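CupA (Streptococcus pneumoniae, PDB 4F2E) binds copper(I) through a cupredoxin-fold domain and probably acts as a copper chaperone in the copper resistance of this bacterium. Local coordinates at residues 22-27 against 82-87. Numbering follows the deposited sequence.
Sequences GGYTPE and FSFACG. With CU1 (copper (I) ion), chain B.
The ring of Y24 overlaps that of F84 in an offset edge-to-face pair: F84 brings the edge carrying CE1 and CD1 to one face of the tyrosine, near its rim. The centroids are 5.6 Å apart and the planes meet at 61°. Between the rings, F84 CE1 comes nearest, 3.9 Å from Y24 CD2 and about as near to Y24 CG, while Y24 CG lies in the plane of the phenylalanine ring, at its edge. The two side chains run past each other in opposite directions; with CG set beside the backbone N and anti to the carbonyl carbon (chi1 -50°), the tyrosine reaches obliquely with its hydroxyl to C86. There Y24 OH rests 3.2 Å from C86 CA and 3.3 Å from C86 CB. C86 N is also 3.2 Å from Y24 OH, but the angle is too poor for a hydrogen bond. Within the cupredoxin fold these rings belong to the buried interior, joining strand 24-31 to strand 80-86; both also touch I53, and the ring of F84 meets that of F55, their planes about 15° apart. The copper site lies at C86. C86 SG binds one copper(I) ion at 2.2 Å, and C49 is also a ligand of that ion. A second copper(I) ion, held by C49, M88 and M90, lies about 5 Å from the C86 side chain.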
# COMPACT_ATOMS: atom_id res chain seq x y z
N GLY A 22 -6.88 10.96 6.01
CA GLY A 22 -7.79 10.38 6.99
C GLY A 22 -7.83 8.88 6.86
O GLY A 22 -8.88 8.25 6.99
N GLY A 23 -6.67 8.29 6.61
CA GLY A 23 -6.58 6.89 6.27
C GLY A 23 -6.04 6.75 4.86
O GLY A 23 -5.29 7.60 4.39
N TYR A 24 -6.43 5.67 4.19
CA TYR A 24 -5.89 5.37 2.87
C TYR A 24 -7.04 5.19 1.89
O TYR A 24 -8.02 4.53 2.20
CB TYR A 24 -5.04 4.10 2.93
CG TYR A 24 -4.04 4.17 4.05
CD1 TYR A 24 -2.95 5.02 3.96
CD2 TYR A 24 -4.21 3.43 5.21
CE1 TYR A 24 -2.04 5.12 4.99
CE2 TYR A 24 -3.29 3.52 6.25
CZ TYR A 24 -2.21 4.37 6.13
OH TYR A 24 -1.30 4.47 7.16
N THR A 25 -6.93 5.80 0.72
CA THR A 25 -7.90 5.56 -0.33
C THR A 25 -7.19 5.42 -1.67
O THR A 25 -6.40 6.28 -2.05
CB THR A 25 -9.01 6.64 -0.37
OG1 THR A 25 -10.07 6.21 -1.23
CG2 THR A 25 -8.46 7.98 -0.86
N PRO A 26 -7.44 4.31 -2.37
CA PRO A 26 -8.29 3.20 -1.93
C PRO A 26 -7.65 2.39 -0.80
O PRO A 26 -6.42 2.30 -0.72
CB PRO A 26 -8.41 2.34 -3.19
CG PRO A 26 -7.13 2.59 -3.92
CD PRO A 26 -6.82 4.05 -3.69
N GLU A 27 -8.48 1.83 0.08
CA GLU A 27 -7.99 1.03 1.20
C GLU A 27 -8.15 -0.46 0.92
O GLU A 27 -7.89 -1.31 1.78
CB GLU A 27 -8.72 1.40 2.50
CG GLU A 27 -10.21 1.11 2.49
CD GLU A 27 -10.90 1.54 3.76
OE1 GLU A 27 -10.36 2.42 4.47
OE2 GLU A 27 -11.98 1.00 4.07
N PHE A 82 -3.45 -9.54 2.75
CA PHE A 82 -2.39 -8.98 3.58
C PHE A 82 -2.77 -7.59 4.03
O PHE A 82 -3.30 -6.79 3.27
CB PHE A 82 -1.08 -8.95 2.80
CG PHE A 82 -0.71 -10.27 2.21
CD1 PHE A 82 -1.03 -10.58 0.89
CD2 PHE A 82 -0.06 -11.23 2.97
CE1 PHE A 82 -0.70 -11.80 0.35
CE2 PHE A 82 0.28 -12.45 2.43
CZ PHE A 82 -0.04 -12.74 1.12
N SER A 83 -2.48 -7.29 5.29
CA SER A 83 -2.88 -6.02 5.87
C SER A 83 -1.82 -4.96 5.64
O SER A 83 -0.64 -5.26 5.46
CB SER A 83 -3.11 -6.18 7.37
OG SER A 83 -1.88 -6.46 8.03
N PHE A 84 -2.25 -3.71 5.62
CA PHE A 84 -1.33 -2.61 5.84
C PHE A 84 -1.99 -1.61 6.76
O PHE A 84 -3.21 -1.62 6.93
CB PHE A 84 -0.79 -1.98 4.53
CG PHE A 84 -1.84 -1.38 3.63
CD1 PHE A 84 -2.16 -0.03 3.72
CD2 PHE A 84 -2.44 -2.14 2.64
CE1 PHE A 84 -3.09 0.54 2.87
CE2 PHE A 84 -3.37 -1.58 1.78
CZ PHE A 84 -3.70 -0.23 1.89
N ALA A 85 -1.18 -0.78 7.40
CA ALA A 85 -1.69 0.12 8.41
C ALA A 85 -0.68 1.21 8.71
O ALA A 85 0.46 1.15 8.25
CB ALA A 85 -2.01 -0.64 9.69
N CYS A 86 -1.11 2.22 9.45
CA CYS A 86 -0.19 3.25 9.91
C CYS A 86 0.69 2.66 11.01
O CYS A 86 0.48 1.53 11.45
CB CYS A 86 -0.95 4.46 10.43
SG CYS A 86 -1.82 4.15 11.98
N GLY A 87 1.67 3.44 11.45
CA GLY A 87 2.59 2.99 12.48
C GLY A 87 1.95 2.73 13.83
O GLY A 87 2.57 2.13 14.71
CU CU1 B . -2.36 6.16 12.62